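Local coordinates for glutaminase 1 (Escherichia coli, PDB 1U60), which hydrolyses L-glutamine to L-glutamate and ammonium as a homotetrameric member of the glutaminase family, in the beta-lactamase clan, at residues I102-H107 / R169-L174; A120-S125 / W173-A178; M274-F279 / S298-L303. One frame throughout, in Å; residues are numbered along the deposited sequence.

Contact 1: residues I102-H107 / R169-L174; sequences IALELH and RAIAWL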
loop_
_atom_site.group_PDB
_atom_site.type_symbol
_atom_site.label_atom_id
_atom_site.label_comp_id
_atom_site.label_asym_id
_atom_site.label_seq_id
_atom_site.Cartn_x
_atom_site.Cartn_y
_atom_site.Cartn_z
ATOM N N ILE A 102 -6.468 8.904 -18.325
ATOM C CA ILE A 102 -6.055 10.128 -17.633
ATOM C C ILE A 102 -4.782 9.810 -16.832
ATOM O O ILE A 102 -3.776 10.532 -16.915
ATOM C CB ILE A 102 -7.164 10.649 -16.714
ATOM C CG1 ILE A 102 -8.386 11.135 -17.528
ATOM C CG2 ILE A 102 -6.635 11.810 -15.850
ATOM C CD1 ILE A 102 -9.551 11.631 -16.640
ATOM N N ALA A 103 -4.796 8.663 -16.138
ATOM C CA ALA A 103 -3.620 8.208 -15.411
ATOM C C ALA A 103 -2.361 8.220 -16.267
ATOM O O ALA A 103 -1.296 8.698 -15.843
ATOM C CB ALA A 103 -3.846 6.774 -14.852
ATOM N N LEU A 104 -2.443 7.662 -17.463
ATOM C CA LEU A 104 -1.311 7.634 -18.324
ATOM C C LEU A 104 -0.857 9.025 -18.682
ATOM O O LEU A 104 0.314 9.329 -18.582
ATOM C CB LEU A 104 -1.624 6.881 -19.625
ATOM C CG LEU A 104 -1.729 5.369 -19.527
ATOM C CD1 LEU A 104 -2.236 4.751 -20.816
ATOM C CD2 LEU A 104 -0.381 4.746 -19.214
ATOM N N GLU A 105 -1.783 9.872 -19.115
ATOM C CA GLU A 105 -1.367 11.155 -19.693
ATOM C C GLU A 105 -0.784 12.040 -18.618
ATOM O O GLU A 105 0.124 12.825 -18.894
ATOM C CB GLU A 105 -2.542 11.822 -20.457
ATOM C CG GLU A 105 -2.372 11.717 -21.966
ATOM C CD GLU A 105 -3.002 12.846 -22.805
ATOM O OE1 GLU A 105 -3.576 13.859 -22.293
ATOM O OE2 GLU A 105 -2.929 12.707 -24.061
ATOM N N LEU A 106 -1.252 11.876 -17.391
ATOM C CA LEU A 106 -0.706 12.608 -16.249
ATOM C C LEU A 106 0.708 12.184 -15.818
ATOM O O LEU A 106 1.350 12.897 -15.028
ATOM C CB LEU A 106 -1.651 12.545 -15.050
ATOM C CG LEU A 106 -3.002 13.255 -15.162
ATOM C CD1 LEU A 106 -3.879 12.988 -13.936
ATOM C CD2 LEU A 106 -2.828 14.771 -15.373
ATOM N N HIS A 107 1.195 11.053 -16.315
ATOM C CA HIS A 107 2.493 10.535 -15.886
ATOM C C HIS A 107 3.373 10.302 -17.089
ATOM O O HIS A 107 4.267 9.432 -17.107
ATOM C CB HIS A 107 2.283 9.279 -15.036
ATOM C CG HIS A 107 1.621 9.560 -13.720
ATOM N ND1 HIS A 107 2.318 10.016 -12.619
ATOM C CD2 HIS A 107 0.325 9.469 -13.334
ATOM C CE1 HIS A 107 1.476 10.173 -11.606
ATOM N NE2 HIS A 107 0.260 9.848 -12.017
ATOM N N ARG A 169 -6.841 -2.123 -26.863
ATOM C CA ARG A 169 -6.083 -1.846 -28.110
ATOM C C ARG A 169 -5.589 -0.429 -28.103
ATOM O O ARG A 169 -4.411 -0.157 -28.458
ATOM C CB ARG A 169 -6.899 -2.081 -29.376
ATOM C CG ARG A 169 -7.458 -3.492 -29.572
ATOM C CD ARG A 169 -8.302 -3.665 -30.797
ATOM N NE ARG A 169 -9.059 -4.918 -30.716
ATOM C CZ ARG A 169 -9.711 -5.465 -31.745
ATOM N NH1 ARG A 169 -9.672 -4.920 -32.970
ATOM N NH2 ARG A 169 -10.393 -6.575 -31.563
ATOM N N ALA A 170 -6.463 0.491 -27.681
ATOM C CA ALA A 170 -6.073 1.884 -27.524
ATOM C C ALA A 170 -4.924 2.071 -26.533
ATOM O O ALA A 170 -3.957 2.767 -26.828
ATOM C CB ALA A 170 -7.211 2.717 -27.098
ATOM N N ILE A 171 -5.076 1.476 -25.347
ATOM C CA ILE A 171 -4.046 1.536 -24.333
ATOM C C ILE A 171 -2.697 0.992 -24.825
ATOM O O ILE A 171 -1.642 1.598 -24.565
ATOM C CB ILE A 171 -4.526 0.843 -23.024
ATOM C CG1 ILE A 171 -5.592 1.678 -22.329
ATOM C CG2 ILE A 171 -3.363 0.655 -22.062
ATOM C CD1 ILE A 171 -6.227 1.028 -21.130
ATOM N N ALA A 172 -2.713 -0.121 -25.552
ATOM C CA ALA A 172 -1.503 -0.681 -26.088
ATOM C C ALA A 172 -0.792 0.320 -27.009
ATOM O O ALA A 172 0.403 0.452 -26.969
ATOM C CB ALA A 172 -1.790 -1.902 -26.817
ATOM N N TRP A 173 -1.544 1.010 -27.852
ATOM C CA TRP A 173 -0.954 1.984 -28.746
ATOM C C TRP A 173 -0.446 3.206 -27.993
ATOM O O TRP A 173 0.577 3.769 -28.376
ATOM C CB TRP A 173 -1.955 2.378 -29.877
ATOM C CG TRP A 173 -2.079 1.360 -30.978
ATOM C CD1 TRP A 173 -3.207 0.731 -31.360
ATOM C CD2 TRP A 173 -1.039 0.858 -31.843
ATOM N NE1 TRP A 173 -2.961 -0.134 -32.396
ATOM C CE2 TRP A 173 -1.632 -0.091 -32.704
ATOM C CE3 TRP A 173 0.337 1.093 -31.949
ATOM C CZ2 TRP A 173 -0.909 -0.782 -33.691
ATOM C CZ3 TRP A 173 1.056 0.426 -32.922
ATOM C CH2 TRP A 173 0.440 -0.512 -33.771
ATOM N N LEU A 174 -1.152 3.660 -26.953
ATOM C CA LEU A 174 -0.660 4.742 -26.129
ATOM C C LEU A 174 0.678 4.413 -25.451
ATOM O O LEU A 174 1.617 5.245 -25.430
ATOM C CB LEU A 174 -1.644 5.103 -25.037
ATOM C CG LEU A 174 -2.923 5.811 -25.497
ATOM C CD1 LEU A 174 -3.882 5.953 -24.332
ATOM C CD2 LEU A 174 -2.626 7.165 -26.182
#
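L104 meets L174 and I171 through a single methyl, CD1, and the pairing is wholly apolar. The two leucine side chains come together at an angle, methyl to methyl, with L104 CD1 4.1 Å from L174 CD1. The same L104 CD1 lies 4.4 Å from I171 CG2, the branch methyl of the isoleucine. I171 and L174 are three residues apart on their helix, about one turn, and therefore present neighbouring methyls to the one leucine. L104 keeps CG anti to the carbonyl carbon (chi1 -74°) and CD1 extended (chi2 172°), which carries that methyl out to the second helix. The backbones stay well separated, the nearest CA atoms being those of L104 and L174 at 8.3 Å.

This is helix-to-helix packing in the helical part of the glutaminase fold, between helix 101-106 and helix 166-178, and it buries a modest 101 Å² in total. V101, one residue before 102-107, also touches both I171 and L174, while A118 of helix 117-126 touches L104 and I171. The I171 side chain is also about 4 Å from those of N117 and N168, both predicted to bind substrate.

Contact 2: residues A120-S125 / W173-A178; sequences AIATTS and WLLYSA
The torsions of L175 set up this contact: chi1 of -65° places CG beside the backbone N, and chi2 of 160° extends CD1 towards the helix containing A122. That single methyl makes the closest approaches on its side. L175 CD1 comes to 4.2 Å from the backbone A122 N. It is seated over two consecutive residues: I121 CB is 4.3 Å from L175 CD1, and I121 CG2 is about as near. A122 CB follows at 4.4 Å from L175 CD1. The methyl therefore rests on A122 N, A122 CB and the CB and CG2 of I121. The small side chain of A122 is consistent with the 7.2 Å separation of the A122 and L175 CA atoms.

Helices 117-126 and 166-178 thus pack together in the helical region of the glutaminase fold, and the three touching residues are all buried. I121 lies beside the predicted substrate site: its side chain is about 4 Å from those of Y192 and N168, both predicted to bind substrate. L104 of helix 101-106 touches L175 as well.

Two hydroxyls in 120-125 bond back to the backbone of their own helix. T124 OG1 donates to A120 O at 3.1 Å from above the carbonyl plane, 37° out of it, while T124 N reaches A120 O at 2.8 Å from the opposite face. Two donors from one residue therefore hold that carbonyl. S125 OG donates to A122 O at 2.6 Å, tilted somewhat from the carbonyl plane. The same OG is also hydrogen-bonded to Y182 N, which ties the late part of this helix to the chain following helix 166-178. Further along the backbone, T124 O is hydrogen-bonded to R135 NH1.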
loop_
_atom_site.group_PDB
_atom_site.type_symbol
_atom_site.label_atom_id
_atom_site.label_comp_id
_atom_site.label_asym_id
_atom_site.label_seq_id
_atom_site.Cartn_x
_atom_site.Cartn_y
_atom_site.Cartn_z
ATOM N N ALA A 120 -0.262 -3.738 -17.025
ATOM C CA ALA A 120 -0.285 -5.161 -17.214
ATOM C C ALA A 120 0.033 -5.471 -18.658
ATOM O O ALA A 120 0.766 -6.387 -18.952
ATOM C CB ALA A 120 -1.654 -5.716 -16.841
ATOM N N ILE A 121 -0.518 -4.683 -19.568
ATOM C CA ILE A 121 -0.226 -4.868 -20.992
ATOM C C ILE A 121 1.263 -4.630 -21.270
ATOM O O ILE A 121 1.902 -5.385 -22.021
ATOM C CB ILE A 121 -1.130 -3.965 -21.854
ATOM C CG1 ILE A 121 -2.577 -4.460 -21.775
ATOM C CG2 ILE A 121 -0.686 -3.990 -23.322
ATOM C CD1 ILE A 121 -3.641 -3.468 -22.239
ATOM N N ALA A 122 1.831 -3.639 -20.607
ATOM C CA ALA A 122 3.285 -3.348 -20.675
ATOM C C ALA A 122 4.117 -4.472 -20.068
ATOM O O ALA A 122 5.163 -4.857 -20.659
ATOM C CB ALA A 122 3.599 -2.053 -20.054
ATOM N N THR A 123 3.635 -5.067 -18.971
ATOM C CA THR A 123 4.351 -6.170 -18.305
ATOM C C THR A 123 4.291 -7.424 -19.236
ATOM O O THR A 123 5.281 -8.130 -19.423
ATOM C CB THR A 123 3.766 -6.437 -16.964
ATOM O OG1 THR A 123 3.799 -5.218 -16.151
ATOM C CG2 THR A 123 4.567 -7.513 -16.215
ATOM N N THR A 124 3.126 -7.712 -19.819
ATOM C CA THR A 124 3.014 -8.782 -20.798
ATOM C C THR A 124 4.013 -8.587 -21.949
ATOM O O THR A 124 4.619 -9.557 -22.390
ATOM C CB THR A 124 1.574 -8.840 -21.316
ATOM O OG1 THR A 124 0.685 -9.240 -20.270
ATOM C CG2 THR A 124 1.386 -9.901 -22.402
ATOM N N SER A 125 4.228 -7.352 -22.388
ATOM C CA SER A 125 5.149 -7.052 -23.482
ATOM C C SER A 125 6.629 -7.155 -23.093
ATOM O O SER A 125 7.491 -7.247 -23.990
ATOM C CB SER A 125 4.906 -5.618 -24.026
ATOM O OG SER A 125 5.529 -4.606 -23.221
ATOM N N TRP A 173 -1.544 1.010 -27.852
ATOM C CA TRP A 173 -0.954 1.984 -28.746
ATOM C C TRP A 173 -0.446 3.206 -27.993
ATOM O O TRP A 173 0.577 3.769 -28.376
ATOM C CB TRP A 173 -1.955 2.378 -29.877
ATOM C CG TRP A 173 -2.079 1.360 -30.978
ATOM C CD1 TRP A 173 -3.207 0.731 -31.360
ATOM C CD2 TRP A 173 -1.039 0.858 -31.843
ATOM N NE1 TRP A 173 -2.961 -0.134 -32.396
ATOM C CE2 TRP A 173 -1.632 -0.091 -32.704
ATOM C CE3 TRP A 173 0.337 1.093 -31.949
ATOM C CZ2 TRP A 173 -0.909 -0.782 -33.691
ATOM C CZ3 TRP A 173 1.056 0.426 -32.922
ATOM C CH2 TRP A 173 0.440 -0.512 -33.771
ATOM N N LEU A 174 -1.152 3.660 -26.953
ATOM C CA LEU A 174 -0.660 4.742 -26.129
ATOM C C LEU A 174 0.678 4.413 -25.451
ATOM O O LEU A 174 1.617 5.245 -25.430
ATOM C CB LEU A 174 -1.644 5.103 -25.037
ATOM C CG LEU A 174 -2.923 5.811 -25.497
ATOM C CD1 LEU A 174 -3.882 5.953 -24.332
ATOM C CD2 LEU A 174 -2.626 7.165 -26.182
ATOM N N LEU A 175 0.757 3.236 -24.864
ATOM C CA LEU A 175 2.026 2.722 -24.328
ATOM C C LEU A 175 3.126 2.680 -25.411
ATOM O O LEU A 175 4.232 3.202 -25.213
ATOM C CB LEU A 175 1.826 1.348 -23.702
ATOM C CG LEU A 175 0.935 1.365 -22.477
ATOM C CD1 LEU A 175 0.423 -0.020 -22.235
ATOM C CD2 LEU A 175 1.685 1.870 -21.267
ATOM N N TYR A 176 2.828 2.105 -26.557
ATOM C CA TYR A 176 3.813 1.931 -27.607
ATOM C C TYR A 176 4.338 3.297 -28.057
ATOM O O TYR A 176 5.569 3.498 -28.254
ATOM C CB TYR A 176 3.189 1.219 -28.769
ATOM C CG TYR A 176 4.177 0.833 -29.841
ATOM C CD1 TYR A 176 4.441 1.688 -30.909
ATOM C CD2 TYR A 176 4.847 -0.381 -29.781
ATOM C CE1 TYR A 176 5.356 1.357 -31.888
ATOM C CE2 TYR A 176 5.765 -0.729 -30.759
ATOM C CZ TYR A 176 6.019 0.149 -31.814
ATOM O OH TYR A 176 6.919 -0.189 -32.794
ATOM N N SER A 177 3.401 4.240 -28.186
ATOM C CA SER A 177 3.724 5.584 -28.631
ATOM C C SER A 177 4.649 6.299 -27.644
ATOM O O SER A 177 5.517 7.059 -28.060
ATOM C CB SER A 177 2.421 6.370 -28.884
ATOM O OG SER A 177 2.717 7.731 -29.136
ATOM N N ALA A 178 4.459 6.039 -26.353
ATOM C CA ALA A 178 5.131 6.747 -25.268
ATOM C C ALA A 178 6.459 6.134 -24.936
ATOM O O ALA A 178 7.214 6.741 -24.143
ATOM C CB ALA A 178 4.290 6.728 -24.052
#

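Contact 3: residues M274-F279 / S298-L303; sequences MGIAAF and SVAKQL
M274, at the start of the strand, reaches L303 with the end of its side chain. Its CG sits between the backbone N and the carbonyl carbon (chi1 66°), and the chain bends at chi3 (59°). This brings M274 CE to 4.0 Å and M274 SD to 4.1 Å from L303 CD1, the two side chains crossing at a slant. Two residues on, I276 also points towards the helix. I276 CG2 and I276 CD1 meet the same valine methyl, V299 CG1, each at 4.0 Å, and I276 CG2 also nears V299 CB at 3.9 Å, as the side chains run past each other in opposite directions. I276 CD1 further meets A300 CB at 4.2 Å.

The arrangement is a helix packed on one face of an antiparallel sheet: the axes of 274-279 and 298-303 approach to 9.6 Å, and their directions differ by 141°. Strand 274-279 is the middle one of five, between 42-47 and 265-270, and such a sheet with helices on its faces is consistent with the beta-lactamase clan. V43 and I45 touch V299, and I45 also touches L303; helix 4-18 adds A14 on V299 and A10 on L303. Farther along, A277 touches L205 and A206 of helix 202-213, while the F279 ring stacks with that of F62.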
loop_
_atom_site.group_PDB
_atom_site.type_symbol
_atom_site.label_atom_id
_atom_site.label_comp_id
_atom_site.label_asym_id
_atom_site.label_seq_id
_atom_site.Cartn_x
_atom_site.Cartn_y
_atom_site.Cartn_z
ATOM N N MET A 274 -0.107 -18.822 4.329
ATOM C CA MET A 274 -1.186 -19.377 3.510
ATOM C C MET A 274 -1.670 -18.444 2.416
ATOM O O MET A 274 -1.439 -17.239 2.443
ATOM C CB MET A 274 -2.395 -19.754 4.394
ATOM C CG MET A 274 -3.068 -18.551 5.050
ATOM S SD MET A 274 -4.586 -18.952 5.905
ATOM C CE MET A 274 -3.964 -20.156 7.083
ATOM N N GLY A 275 -2.283 -19.040 1.400
ATOM C CA GLY A 275 -3.150 -18.319 0.486
ATOM C C GLY A 275 -4.596 -18.469 0.892
ATOM O O GLY A 275 -5.004 -19.553 1.319
ATOM N N ILE A 276 -5.367 -17.391 0.748
ATOM C CA ILE A 276 -6.792 -17.406 1.017
ATOM C C ILE A 276 -7.460 -16.875 -0.224
ATOM O O ILE A 276 -7.112 -15.824 -0.767
ATOM C CB ILE A 276 -7.194 -16.515 2.225
ATOM C CG1 ILE A 276 -6.326 -16.792 3.428
ATOM C CG2 ILE A 276 -8.743 -16.601 2.542
ATOM C CD1 ILE A 276 -6.446 -15.704 4.575
ATOM N N ALA A 277 -8.461 -17.580 -0.686
ATOM C CA ALA A 277 -9.175 -17.103 -1.867
ATOM C C ALA A 277 -10.663 -17.312 -1.719
ATOM O O ALA A 277 -11.126 -18.192 -0.976
ATOM C CB ALA A 277 -8.689 -17.776 -3.097
ATOM N N ALA A 278 -11.408 -16.538 -2.470
ATOM C CA ALA A 278 -12.863 -16.780 -2.607
ATOM C C ALA A 278 -13.343 -16.389 -3.956
ATOM O O ALA A 278 -12.652 -15.732 -4.701
ATOM C CB ALA A 278 -13.603 -15.991 -1.532
ATOM N N PHE A 279 -14.588 -16.790 -4.273
ATOM C CA PHE A 279 -15.211 -16.501 -5.512
ATOM C C PHE A 279 -16.692 -16.325 -5.324
ATOM O O PHE A 279 -17.336 -17.105 -4.605
ATOM C CB PHE A 279 -14.910 -17.656 -6.479
ATOM C CG PHE A 279 -15.931 -17.874 -7.540
ATOM C CD1 PHE A 279 -16.071 -16.993 -8.588
ATOM C CD2 PHE A 279 -16.694 -19.050 -7.536
ATOM C CE1 PHE A 279 -16.993 -17.220 -9.573
ATOM C CE2 PHE A 279 -17.607 -19.309 -8.523
ATOM C CZ PHE A 279 -17.767 -18.402 -9.557
ATOM N N SER A 298 -13.243 -12.356 6.171
ATOM C CA SER A 298 -13.704 -13.121 7.324
ATOM C C SER A 298 -12.680 -14.167 7.786
ATOM O O SER A 298 -12.342 -14.260 8.953
ATOM C CB SER A 298 -15.037 -13.799 7.010
ATOM O OG SER A 298 -15.418 -14.600 8.139
ATOM N N VAL A 299 -12.124 -14.946 6.850
ATOM C CA VAL A 299 -11.140 -15.933 7.202
ATOM C C VAL A 299 -9.941 -15.245 7.877
ATOM O O VAL A 299 -9.455 -15.684 8.938
ATOM C CB VAL A 299 -10.702 -16.741 5.960
ATOM C CG1 VAL A 299 -9.496 -17.704 6.278
ATOM C CG2 VAL A 299 -11.865 -17.563 5.391
ATOM N N ALA A 300 -9.472 -14.151 7.256
ATOM C CA ALA A 300 -8.292 -13.483 7.735
ATOM C C ALA A 300 -8.573 -12.916 9.140
ATOM O O ALA A 300 -7.712 -12.988 10.032
ATOM C CB ALA A 300 -7.861 -12.366 6.782
ATOM N N LYS A 301 -9.776 -12.404 9.353
ATOM C CA LYS A 301 -10.119 -11.797 10.648
ATOM C C LYS A 301 -10.240 -12.881 11.724
ATOM O O LYS A 301 -9.783 -12.723 12.859
ATOM C CB LYS A 301 -11.436 -11.066 10.554
ATOM C CG LYS A 301 -11.841 -10.361 11.842
ATOM C CD LYS A 301 -12.869 -9.263 11.593
ATOM C CE LYS A 301 -13.210 -8.515 12.885
ATOM N NZ LYS A 301 -14.654 -8.657 13.216
ATOM N N GLN A 302 -10.871 -13.983 11.372
ATOM C CA GLN A 302 -11.054 -15.097 12.310
ATOM C C GLN A 302 -9.706 -15.694 12.717
ATOM O O GLN A 302 -9.555 -16.103 13.861
ATOM C CB GLN A 302 -11.901 -16.203 11.707
ATOM C CG GLN A 302 -13.400 -15.941 11.554
ATOM C CD GLN A 302 -14.085 -17.124 10.868
ATOM O OE1 GLN A 302 -14.242 -18.193 11.491
ATOM N NE2 GLN A 302 -14.406 -16.974 9.567
ATOM N N LEU A 303 -8.729 -15.741 11.798
ATOM C CA LEU A 303 -7.448 -16.377 12.079
ATOM C C LEU A 303 -6.399 -15.374 12.575
ATOM O O LEU A 303 -5.281 -15.788 12.929
ATOM C CB LEU A 303 -6.944 -17.147 10.837
ATOM C CG LEU A 303 -7.811 -18.302 10.353
ATOM C CD1 LEU A 303 -7.202 -18.964 9.109
ATOM C CD2 LEU A 303 -8.067 -19.318 11.474
#

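In the fold
Contacts 1 and 2 form one continuous patch: both use helix 166-178, share W173 and L174, and have centres 8 Å apart. They touch directly, with L104 CD2 4.1 Å from L175 CD2 and I171 CG2 4.1 Å from I121 CD1, so helices 101-106 and 117-126, successive in the chain, pack against the same partner. Side chains of helices 166-178 and 117-126 bring the patch to the predicted substrate site around N168, with N117 and Y192 as its other neighbours. Contact 3 belongs to the sheet region on the opposite side of the chain's centre, with its centre about 35 Å from that of contact 1 and 34 Å from that of contact 2, and away from the annotated sites.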